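Local coordinates for protein Can2 (Sulfobacillus thermosulfidooxidans, PDB 7BDV) that cuts nucleic acids as a dual-specificity nuclease of type III CRISPR defence and binds cyclic tetra-adenylate through its CARF domains, at residues Pro70-Tyr73 against Ala74-Gln77; Phe106-Phe109 against Arg110-His113; Ala175-Ser178 against Thr179-Gln182; Gly240-Glu243 against His244-Tyr247. One frame throughout, in Å; residues are numbered along the deposited sequence.

Contact 1 (Pro70-Tyr73 against Ala74-Gln77); sequences PYQY and AQTQ. With nucleotides of chain E.
Gln77 reaches back one helical turn to the ring of Tyr73, and its side chain can be traced outward atom by atom. CB and CG run past the Tyr73 carbonyl oxygen, CG also standing over one face of the phenol ring, displaced toward its rim. CD then approaches Tyr73 CE2 at 3.4 Å. At the tip, Gln77 OE1 is 3.3 Å from Tyr73 CE2 and as near to CD2, while NE2 also lies nearest CE2, with CZ and OH a little farther off. Amide and ring planes meet at 45°, a slanted crossing and not a stack. The ring is brought alongside because Tyr73 carries CG anti to its backbone N (chi1 -171°). Beneath the side chains, Gln77 N donates to Tyr73 O at 3.0 Å.

Gln72 is the N-cap, and its O receives Thr76 N at 3.2 Å in the first turn. Its extended side chain lies against the bent one of Gln75, with Gln72 OE1 3.4 Å from Gln75 CG and the amide planes 40° apart. Before the cap, Pro70 CG packs 3.6 Å from N6 of nucleotide A4 of chain E, so the loop borders the bound cyclic tetra-adenylate.

The segment 70-77 thus carries the chain from strand 62-67 into helix 73-86 of the CARF domain. Tyr73 and Thr76 lean on Leu103 and Ala104 of helix 99-111, Gln77 NE2 bonds to Asp107 on that helix, and Tyr73 also packs on Phe106 of the second subunit.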
loop_
_atom_site.group_PDB
_atom_site.type_symbol
_atom_site.label_atom_id
_atom_site.label_comp_id
_atom_site.label_asym_id
_atom_site.label_seq_id
_atom_site.Cartn_x
_atom_site.Cartn_y
_atom_site.Cartn_z
ATOM N N PRO A 70 -14.319 -3.815 -18.862
ATOM C CA PRO A 70 -13.613 -2.620 -18.429
ATOM C C PRO A 70 -13.020 -1.749 -19.551
ATOM O O PRO A 70 -12.839 -0.581 -19.311
ATOM C CB PRO A 70 -12.530 -3.191 -17.494
ATOM C CG PRO A 70 -12.338 -4.618 -17.940
ATOM C CD PRO A 70 -13.728 -5.052 -18.339
ATOM N N TYR A 71 -12.768 -2.286 -20.744
ATOM C CA TYR A 71 -11.968 -1.591 -21.800
ATOM C C TYR A 71 -12.671 -1.611 -23.151
ATOM O O TYR A 71 -11.947 -1.622 -24.162
ATOM C CB TYR A 71 -10.575 -2.212 -21.884
ATOM C CG TYR A 71 -9.811 -2.110 -20.595
ATOM C CD1 TYR A 71 -9.332 -0.893 -20.148
ATOM C CD2 TYR A 71 -9.599 -3.218 -19.794
ATOM C CE1 TYR A 71 -8.633 -0.790 -18.952
ATOM C CE2 TYR A 71 -8.922 -3.126 -18.588
ATOM C CZ TYR A 71 -8.441 -1.902 -18.165
ATOM O OH TYR A 71 -7.772 -1.794 -16.978
ATOM N N GLN A 72 -14.012 -1.552 -23.171
ATOM C CA GLN A 72 -14.814 -1.595 -24.427
ATOM C C GLN A 72 -15.748 -0.389 -24.495
ATOM O O GLN A 72 -16.867 -0.508 -24.010
ATOM C CB GLN A 72 -15.602 -2.913 -24.497
ATOM C CG GLN A 72 -14.844 -4.050 -25.163
ATOM C CD GLN A 72 -15.559 -5.376 -25.011
ATOM O OE1 GLN A 72 -16.786 -5.450 -24.948
ATOM N NE2 GLN A 72 -14.792 -6.452 -24.917
ATOM N N TYR A 73 -15.305 0.707 -25.108
ATOM C CA TYR A 73 -16.013 2.007 -25.171
ATOM C C TYR A 73 -17.422 1.819 -25.744
ATOM O O TYR A 73 -18.402 2.143 -25.021
ATOM C CB TYR A 73 -15.227 3.001 -26.027
ATOM C CG TYR A 73 -15.743 4.415 -25.990
ATOM C CD1 TYR A 73 -15.615 5.189 -24.847
ATOM C CD2 TYR A 73 -16.341 4.990 -27.101
ATOM C CE1 TYR A 73 -16.084 6.491 -24.811
ATOM C CE2 TYR A 73 -16.802 6.298 -27.081
ATOM C CZ TYR A 73 -16.650 7.063 -25.940
ATOM O OH TYR A 73 -17.113 8.346 -25.935
ATOM N N ALA A 74 -17.515 1.324 -26.987
ATOM C CA ALA A 74 -18.763 1.243 -27.789
ATOM C C ALA A 74 -19.788 0.334 -27.104
ATOM O O ALA A 74 -20.988 0.681 -27.085
ATOM C CB ALA A 74 -18.462 0.767 -29.182
ATOM N N GLN A 75 -19.334 -0.774 -26.530
ATOM C CA GLN A 75 -20.225 -1.748 -25.851
ATOM C C GLN A 75 -20.817 -1.115 -24.588
ATOM O O GLN A 75 -22.004 -1.385 -24.270
ATOM C CB GLN A 75 -19.457 -3.034 -25.568
ATOM C CG GLN A 75 -19.038 -3.791 -26.829
ATOM C CD GLN A 75 -17.787 -3.255 -27.496
ATOM O OE1 GLN A 75 -17.380 -2.096 -27.318
ATOM N NE2 GLN A 75 -17.149 -4.116 -28.267
ATOM N N THR A 76 -20.046 -0.288 -23.868
ATOM C CA THR A 76 -20.542 0.383 -22.642
ATOM C C THR A 76 -21.548 1.449 -23.058
ATOM O O THR A 76 -22.554 1.583 -22.347
ATOM C CB THR A 76 -19.393 0.885 -21.762
ATOM O OG1 THR A 76 -18.681 -0.291 -21.394
ATOM C CG2 THR A 76 -19.841 1.603 -20.509
ATOM N N GLN A 77 -21.282 2.169 -24.152
ATOM C CA GLN A 77 -22.217 3.168 -24.742
ATOM C C GLN A 77 -23.564 2.496 -25.046
ATOM O O GLN A 77 -24.606 3.121 -24.781
ATOM C CB GLN A 77 -21.642 3.785 -26.015
ATOM C CG GLN A 77 -20.595 4.859 -25.748
ATOM C CD GLN A 77 -20.035 5.394 -27.039
ATOM O OE1 GLN A 77 -19.544 4.657 -27.883
ATOM N NE2 GLN A 77 -20.128 6.692 -27.226
ATOM P P A E 4 -7.904 4.367 -15.083
ATOM O OP1 A E 4 -8.588 4.087 -16.371
ATOM O OP2 A E 4 -7.835 5.576 -14.215
ATOM O "O5'" A E 4 -8.655 3.221 -14.249
ATOM C "C5'" A E 4 -8.461 3.083 -12.865
ATOM C "C4'" A E 4 -9.771 2.587 -12.301
ATOM O "O4'" A E 4 -10.186 1.387 -13.024
ATOM C "C3'" A E 4 -9.705 2.196 -10.831
ATOM O "O3'" A E 4 -10.882 2.723 -10.199
ATOM C "C2'" A E 4 -9.667 0.671 -10.897
ATOM O "O2'" A E 4 -10.059 0.025 -9.703
ATOM C "C1'" A E 4 -10.589 0.417 -12.084
ATOM N N9 A E 4 -10.471 -0.887 -12.698
ATOM C C8 A E 4 -9.303 -1.539 -13.110
ATOM N N7 A E 4 -9.560 -2.716 -13.651
ATOM C C5 A E 4 -10.946 -2.856 -13.570
ATOM C C6 A E 4 -11.826 -3.899 -13.940
ATOM N N6 A E 4 -11.404 -5.026 -14.492
ATOM N N1 A E 4 -13.163 -3.743 -13.701
ATOM C C2 A E 4 -13.559 -2.607 -13.109
ATOM N N3 A E 4 -12.824 -1.553 -12.728
ATOM C C4 A E 4 -11.511 -1.747 -12.975
#

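Contact 2 (Phe106-Phe109 against Arg110-His113); sequences FDRF and RHNH
Arg108 O is gripped twice by Asn112: the side-chain ND2 donates at 2.8 Å with an N-H...O angle of 166°, and the backbone N of the same residue donates from 3.2 Å in a more bent bond. The acceptor oxygen lies close to the plane of the Asn112 amide. Asn112 can do this because CG stands beside its own backbone N (chi1 -73°), which folds the amide back over the last turn. The helix ends there in a Schellman motif, with His113 at positive phi as C-prime and its N bonded to Arg110 O.

On the outer surface, the Arg108 chain bends at chi2 and chi3 and lays its guanidinium flat on the His111 ring, centres 4.6 Å apart and planes at 26°; NH2 comes nearest, 3.5 Å from His111 CD2. The edge of that guanidinium serves Asp107, whose OD2 takes NH1 at 3.1 Å near the guanidinium plane, while NE pairs with Asp81 of helix 73-86. Arg110, its chain bent at chi3, takes a separate course: its NH1 meets the edge of the Phe106 ring at CE2, 3.5 Å away, with the two planes nearly perpendicular. Its NH2 is 3.8 Å from Asp107 OD1, a long salt bridge, and a water that donates to Asp107 O is weakly bonded to Arg110 NE.

Asp107 therefore sits between two arginines within a salt-bridge network. Since Arg110 NH1 also pairs with Asp107 of the second subunit, the network spans the dimer interface, and the surrounding positive charge would be expected to favour an ionised carboxylate.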
loop_
_atom_site.group_PDB
_atom_site.type_symbol
_atom_site.label_atom_id
_atom_site.label_comp_id
_atom_site.label_asym_id
_atom_site.label_seq_id
_atom_site.Cartn_x
_atom_site.Cartn_y
_atom_site.Cartn_z
ATOM N N PHE A 106 -20.548 8.696 -19.244
ATOM C CA PHE A 106 -20.634 10.171 -19.279
ATOM C C PHE A 106 -21.225 10.622 -20.615
ATOM O O PHE A 106 -22.221 11.388 -20.616
ATOM C CB PHE A 106 -19.261 10.798 -19.048
ATOM C CG PHE A 106 -19.311 12.280 -18.868
ATOM C CD1 PHE A 106 -19.619 12.840 -17.637
ATOM C CD2 PHE A 106 -19.010 13.118 -19.921
ATOM C CE1 PHE A 106 -19.618 14.216 -17.470
ATOM C CE2 PHE A 106 -18.980 14.494 -19.742
ATOM C CZ PHE A 106 -19.300 15.042 -18.523
ATOM N N ASP A 107 -20.637 10.163 -21.722
ATOM C CA ASP A 107 -21.035 10.546 -23.099
ATOM C C ASP A 107 -22.553 10.370 -23.311
ATOM O O ASP A 107 -23.179 11.300 -23.839
ATOM C CB ASP A 107 -20.256 9.737 -24.138
ATOM C CG ASP A 107 -20.576 10.165 -25.561
ATOM O OD1 ASP A 107 -20.040 11.205 -25.999
ATOM O OD2 ASP A 107 -21.389 9.465 -26.220
ATOM N N ARG A 108 -23.119 9.219 -22.953
ATOM C CA ARG A 108 -24.550 8.896 -23.218
ATOM C C ARG A 108 -25.452 9.656 -22.239
ATOM O O ARG A 108 -26.541 10.072 -22.652
ATOM C CB ARG A 108 -24.814 7.395 -23.094
ATOM C CG ARG A 108 -23.986 6.531 -24.030
ATOM C CD ARG A 108 -23.754 7.150 -25.400
ATOM N NE ARG A 108 -25.012 7.402 -26.077
ATOM C CZ ARG A 108 -25.196 8.272 -27.066
ATOM N NH1 ARG A 108 -24.200 9.025 -27.508
ATOM N NH2 ARG A 108 -26.396 8.395 -27.606
ATOM N N PHE A 109 -25.016 9.844 -20.990
ATOM C CA PHE A 109 -25.786 10.583 -19.963
ATOM C C PHE A 109 -25.778 12.079 -20.300
ATOM O O PHE A 109 -26.819 12.731 -20.122
ATOM C CB PHE A 109 -25.284 10.250 -18.561
ATOM C CG PHE A 109 -25.928 9.023 -17.976
ATOM C CD1 PHE A 109 -25.533 7.765 -18.370
ATOM C CD2 PHE A 109 -26.904 9.142 -17.009
ATOM C CE1 PHE A 109 -26.122 6.632 -17.818
ATOM C CE2 PHE A 109 -27.508 8.020 -16.472
ATOM C CZ PHE A 109 -27.104 6.771 -16.863
ATOM N N ARG A 110 -24.670 12.604 -20.817
ATOM C CA ARG A 110 -24.593 14.021 -21.258
ATOM C C ARG A 110 -25.521 14.215 -22.474
ATOM O O ARG A 110 -26.333 15.175 -22.480
ATOM C CB ARG A 110 -23.155 14.416 -21.594
ATOM C CG ARG A 110 -22.995 15.885 -21.958
ATOM C CD ARG A 110 -21.561 16.293 -22.253
ATOM N NE ARG A 110 -21.072 15.623 -23.450
ATOM C CZ ARG A 110 -19.789 15.431 -23.752
ATOM N NH1 ARG A 110 -18.833 15.882 -22.955
ATOM N NH2 ARG A 110 -19.471 14.780 -24.860
ATOM N N HIS A 111 -25.428 13.333 -23.468
ATOM C CA HIS A 111 -26.255 13.386 -24.701
ATOM C C HIS A 111 -27.752 13.438 -24.341
ATOM O O HIS A 111 -28.491 14.133 -25.047
ATOM C CB HIS A 111 -25.903 12.226 -25.638
ATOM C CG HIS A 111 -26.711 12.223 -26.889
ATOM N ND1 HIS A 111 -26.351 12.960 -28.008
ATOM C CD2 HIS A 111 -27.856 11.575 -27.209
ATOM C CE1 HIS A 111 -27.251 12.776 -28.954
ATOM N NE2 HIS A 111 -28.177 11.922 -28.493
ATOM N N ASN A 112 -28.175 12.743 -23.284
ATOM C CA ASN A 112 -29.589 12.682 -22.815
ATOM C C ASN A 112 -29.873 13.712 -21.719
ATOM O O ASN A 112 -30.876 13.537 -21.029
ATOM C CB ASN A 112 -29.953 11.293 -22.303
ATOM C CG ASN A 112 -30.099 10.273 -23.404
ATOM O OD1 ASN A 112 -31.212 9.991 -23.836
ATOM N ND2 ASN A 112 -28.989 9.761 -23.911
ATOM N N HIS A 113 -29.024 14.735 -21.555
ATOM C CA HIS A 113 -29.194 15.844 -20.579
ATOM C C HIS A 113 -29.557 15.303 -19.188
ATOM O O HIS A 113 -30.474 15.866 -18.546
ATOM C CB HIS A 113 -30.226 16.860 -21.108
ATOM C CG HIS A 113 -29.825 17.435 -22.423
ATOM N ND1 HIS A 113 -30.209 16.857 -23.622
ATOM C CD2 HIS A 113 -29.034 18.491 -22.735
ATOM C CE1 HIS A 113 -29.680 17.541 -24.623
ATOM N NE2 HIS A 113 -28.948 18.547 -24.104
HETATM O O HOH W 1 -22.002 13.311 -24.828
HETATM O O HOH W 2 -29.168 7.389 -25.738
#

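Contact 3 (Ala175-Ser178 against Thr179-Gln182); sequences AQNS and TKWQ
One face of the Trp181 indole is occupied by Asn177, whose ND2 stands 3.3 Å above the ring plane, offset toward the rim and nearest CH2. Asn177 CB covers the same six-membered ring as a CH-pi contact, 3.9 Å from its centroid and 23° off the normal. The amide does not lie flat on the indole: the planes are 66° apart, although both side chains point the same way. Each has CG beside its own backbone N (Trp181 chi1 -71°), which brings them alongside. The extended Lys180 chain lies beside Asn177 and points the same way, its CE 3.8 Å from Asn177 OD1.

Beneath this packing, Trp181 N donates to Asn177 O at 2.9 Å. Elsewhere in the loop Ser178 OG makes a weak bond back to Ala175 O, and Gln182 NE2 is hydrogen-bonded to Tyr331 O. The indole also packs on Leu206 and Leu209 of helix 205-212.

These features mark a helix-to-helix linker: Asn177 is the first residue to leave helix 168-176, a type I beta turn spans Thr179 to Gln182, and Trp181 is the N-cap of helix 182-193.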
loop_
_atom_site.group_PDB
_atom_site.type_symbol
_atom_site.label_atom_id
_atom_site.label_comp_id
_atom_site.label_asym_id
_atom_site.label_seq_id
_atom_site.Cartn_x
_atom_site.Cartn_y
_atom_site.Cartn_z
ATOM N N ALA A 175 2.811 11.332 30.473
ATOM C CA ALA A 175 2.677 12.115 29.226
ATOM C C ALA A 175 3.421 13.442 29.379
ATOM O O ALA A 175 4.202 13.777 28.445
ATOM C CB ALA A 175 1.228 12.337 28.872
ATOM N N GLN A 176 3.202 14.150 30.493
ATOM C CA GLN A 176 3.820 15.482 30.774
ATOM C C GLN A 176 5.334 15.319 30.992
ATOM O O GLN A 176 6.078 16.243 30.645
ATOM C CB GLN A 176 3.157 16.126 31.994
ATOM C CG GLN A 176 3.666 17.522 32.318
ATOM C CD GLN A 176 3.337 18.483 31.202
ATOM O OE1 GLN A 176 2.173 18.666 30.827
ATOM N NE2 GLN A 176 4.369 19.094 30.637
ATOM N N ASN A 177 5.774 14.187 31.541
ATOM C CA ASN A 177 7.193 13.939 31.930
ATOM C C ASN A 177 7.893 12.992 30.964
ATOM O O ASN A 177 8.970 12.526 31.333
ATOM C CB ASN A 177 7.304 13.360 33.347
ATOM C CG ASN A 177 6.873 14.340 34.413
ATOM O OD1 ASN A 177 7.021 15.549 34.251
ATOM N ND2 ASN A 177 6.342 13.819 35.504
ATOM N N SER A 178 7.352 12.742 29.770
ATOM C CA SER A 178 7.861 11.713 28.830
ATOM C C SER A 178 9.338 12.010 28.501
ATOM O O SER A 178 10.105 11.066 28.358
ATOM C CB SER A 178 7.018 11.635 27.564
ATOM O OG SER A 178 7.069 12.855 26.848
ATOM N N THR A 179 9.715 13.278 28.367
ATOM C CA THR A 179 11.111 13.671 28.034
ATOM C C THR A 179 12.026 13.311 29.203
ATOM O O THR A 179 13.018 12.612 28.965
ATOM C CB THR A 179 11.222 15.158 27.674
ATOM O OG1 THR A 179 10.491 15.315 26.467
ATOM C CG2 THR A 179 12.653 15.612 27.469
ATOM N N LYS A 180 11.703 13.741 30.422
ATOM C CA LYS A 180 12.611 13.615 31.597
ATOM C C LYS A 180 12.598 12.170 32.146
ATOM O O LYS A 180 13.614 11.775 32.783
ATOM C CB LYS A 180 12.271 14.683 32.640
ATOM C CG LYS A 180 11.427 14.233 33.832
ATOM C CD LYS A 180 11.090 15.370 34.741
ATOM C CE LYS A 180 10.308 14.944 35.958
ATOM N NZ LYS A 180 9.783 16.134 36.662
ATOM N N TRP A 181 11.543 11.378 31.889
ATOM C CA TRP A 181 11.446 9.968 32.364
ATOM C C TRP A 181 11.607 8.994 31.200
ATOM O O TRP A 181 11.281 7.817 31.370
ATOM C CB TRP A 181 10.117 9.741 33.109
ATOM C CG TRP A 181 10.038 10.396 34.447
ATOM C CD1 TRP A 181 11.068 10.962 35.143
ATOM C CD2 TRP A 181 8.874 10.522 35.279
ATOM N NE1 TRP A 181 10.615 11.459 36.336
ATOM C CE2 TRP A 181 9.273 11.207 36.447
ATOM C CE3 TRP A 181 7.529 10.160 35.137
ATOM C CZ2 TRP A 181 8.379 11.519 37.471
ATOM C CZ3 TRP A 181 6.644 10.477 36.147
ATOM C CH2 TRP A 181 7.069 11.134 37.306
ATOM N N GLN A 182 12.085 9.471 30.054
ATOM C CA GLN A 182 12.176 8.738 28.766
ATOM C C GLN A 182 12.790 7.359 28.988
ATOM O O GLN A 182 12.130 6.348 28.655
ATOM C CB GLN A 182 13.028 9.583 27.805
ATOM C CG GLN A 182 13.160 8.993 26.412
ATOM C CD GLN A 182 11.798 8.552 25.935
ATOM O OE1 GLN A 182 11.601 7.403 25.528
ATOM N NE2 GLN A 182 10.829 9.454 26.048
#

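Contact 4 (Gly240-Glu243 against His244-Tyr247); sequences GWFE and HYVY
Phe242, Val246 and Tyr245 form the close-packed side of a single alpha-helix, residues 231-254 of the endonuclease domain, whose i to i+4 bonds include Val246 N to Phe242 O at 3.0 Å. Val246 CG2 comes down over one face of the Phe242 ring, 3.9 Å from the centroid and 21° off the normal, a CH-pi contact with its closest approach at CZ. Tyr245 comes in beside it: its CD2 lies 3.8 Å from Phe242 CE1, and that carbon meets the tyrosine at the ring edge. Phe242 holds CG anti to its backbone N (chi1 -177°), which brings the end of its ring within reach of both partners although CB itself points away. Around this patch, Cys292 touches Phe242 and Val246, Pro353 touches Phe242, and Ala175 of helix 168-176 packs on Tyr245. Trp241 meets Phe174 of helix 168-176 edge-to-face.

Away from this patch the two segments touch less. Tyr247 sends its ring away from the preceding turn to Leu262 and Lys264 of strand 262-269, though its backbone N still reaches Glu243 O at 3.1 Å. The extended Glu243 chain leads its carboxylate off to a salt bridge with Arg295. His244, on the solvent side, instead folds back on its own helix, CG lying beside the backbone N.

That rotation gives Gly240 O two donors from one residue. His244 N approaches at 3.1 Å in the ordinary helical way, whereas His244 ND1 sits 2.9 Å from Gly240 O, above the carbonyl plane and not on a lone pair, with an N-H...O angle of 132°.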
loop_
_atom_site.group_PDB
_atom_site.type_symbol
_atom_site.label_atom_id
_atom_site.label_comp_id
_atom_site.label_asym_id
_atom_site.label_seq_id
_atom_site.Cartn_x
_atom_site.Cartn_y
_atom_site.Cartn_z
ATOM N N GLY A 240 0.760 0.612 27.723
ATOM C CA GLY A 240 -0.703 0.820 27.828
ATOM C C GLY A 240 -1.032 2.243 28.234
ATOM O O GLY A 240 -2.025 2.800 27.756
ATOM N N TRP A 241 -0.261 2.833 29.151
ATOM C CA TRP A 241 -0.494 4.217 29.612
ATOM C C TRP A 241 -0.523 5.172 28.403
ATOM O O TRP A 241 -1.375 6.120 28.362
ATOM C CB TRP A 241 0.550 4.628 30.646
ATOM C CG TRP A 241 1.921 4.803 30.065
ATOM C CD1 TRP A 241 2.913 3.876 30.059
ATOM C CD2 TRP A 241 2.475 5.978 29.444
ATOM N NE1 TRP A 241 4.066 4.413 29.547
ATOM C CE2 TRP A 241 3.813 5.684 29.122
ATOM C CE3 TRP A 241 1.991 7.264 29.181
ATOM C CZ2 TRP A 241 4.647 6.589 28.477
ATOM C CZ3 TRP A 241 2.820 8.160 28.534
ATOM C CH2 TRP A 241 4.128 7.827 28.196
ATOM N N PHE A 242 0.359 4.962 27.418
ATOM C CA PHE A 242 0.457 5.893 26.269
ATOM C C PHE A 242 -0.725 5.666 25.319
ATOM O O PHE A 242 -1.205 6.634 24.753
ATOM C CB PHE A 242 1.773 5.702 25.517
ATOM C CG PHE A 242 1.926 6.678 24.379
ATOM C CD1 PHE A 242 1.982 8.034 24.643
ATOM C CD2 PHE A 242 1.930 6.243 23.050
ATOM C CE1 PHE A 242 2.093 8.935 23.589
ATOM C CE2 PHE A 242 2.059 7.147 22.012
ATOM C CZ PHE A 242 2.124 8.493 22.285
ATOM N N GLU A 243 -1.165 4.425 25.155
ATOM C CA GLU A 243 -2.380 4.091 24.359
ATOM C C GLU A 243 -3.569 4.835 24.962
ATOM O O GLU A 243 -4.335 5.351 24.226
ATOM C CB GLU A 243 -2.628 2.572 24.349
ATOM C CG GLU A 243 -1.465 1.756 23.793
ATOM C CD GLU A 243 -1.727 0.259 23.644
ATOM O OE1 GLU A 243 -2.703 -0.101 22.916
ATOM O OE2 GLU A 243 -0.953 -0.553 24.247
ATOM N N HIS A 244 -3.702 4.883 26.276
ATOM C CA HIS A 244 -4.820 5.583 26.969
ATOM C C HIS A 244 -4.634 7.091 26.765
ATOM O O HIS A 244 -5.618 7.814 26.533
ATOM C CB HIS A 244 -4.890 5.204 28.434
ATOM C CG HIS A 244 -5.446 3.857 28.714
ATOM N ND1 HIS A 244 -4.638 2.798 29.085
ATOM C CD2 HIS A 244 -6.719 3.403 28.722
ATOM C CE1 HIS A 244 -5.384 1.727 29.277
ATOM N NE2 HIS A 244 -6.677 2.078 29.074
ATOM N N TYR A 245 -3.396 7.586 26.829
ATOM C CA TYR A 245 -3.135 9.027 26.616
ATOM C C TYR A 245 -3.676 9.433 25.236
ATOM O O TYR A 245 -4.408 10.434 25.105
ATOM C CB TYR A 245 -1.647 9.342 26.820
ATOM C CG TYR A 245 -1.299 10.770 26.517
ATOM C CD1 TYR A 245 -1.829 11.811 27.266
ATOM C CD2 TYR A 245 -0.483 11.086 25.442
ATOM C CE1 TYR A 245 -1.574 13.131 26.941
ATOM C CE2 TYR A 245 -0.225 12.395 25.106
ATOM C CZ TYR A 245 -0.705 13.415 25.900
ATOM O OH TYR A 245 -0.409 14.682 25.499
ATOM N N VAL A 246 -3.302 8.695 24.195
ATOM C CA VAL A 246 -3.717 8.955 22.791
ATOM C C VAL A 246 -5.258 8.919 22.711
ATOM O O VAL A 246 -5.856 9.795 22.092
ATOM C CB VAL A 246 -3.067 7.941 21.841
ATOM C CG1 VAL A 246 -3.679 7.984 20.453
ATOM C CG2 VAL A 246 -1.556 8.121 21.765
ATOM N N TYR A 247 -5.888 7.912 23.280
ATOM C CA TYR A 247 -7.365 7.753 23.213
ATOM C C TYR A 247 -8.025 8.937 23.917
ATOM O O TYR A 247 -8.984 9.499 23.404
ATOM C CB TYR A 247 -7.769 6.423 23.855
ATOM C CG TYR A 247 -9.225 6.110 23.675
ATOM C CD1 TYR A 247 -9.658 5.559 22.484
ATOM C CD2 TYR A 247 -10.161 6.341 24.667
ATOM C CE1 TYR A 247 -10.985 5.186 22.304
ATOM C CE2 TYR A 247 -11.502 6.041 24.478
ATOM C CZ TYR A 247 -11.916 5.464 23.292
ATOM O OH TYR A 247 -13.234 5.145 23.106
#

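In the fold
The four contacts fall into two pairs on opposite sides of the chain's centre. Contact 1, at the start of helix 73-86, and contact 2, at the end of helix 99-111, adjoin in the CARF domain, with centres 15 Å apart; Gln77 NE2 lies 3.2 Å from Asp107 OD2, a probable hydrogen bond, and both contacts touch the second subunit. Contact 1 borders the bound cyclic tetra-adenylate, whereas the nearest atom of contact 2 is about 11 Å from it. Contacts 3 and 4 have centres 14 Å apart and meet where Ala175 CB packs 3.5 Å from Tyr245 CD1. Their nearest atoms are about 33 and 23 Å from the ligand. Centres of contacts 1 and 4 are 52 Å apart, which reflects the separation of these CARF and endonuclease sites.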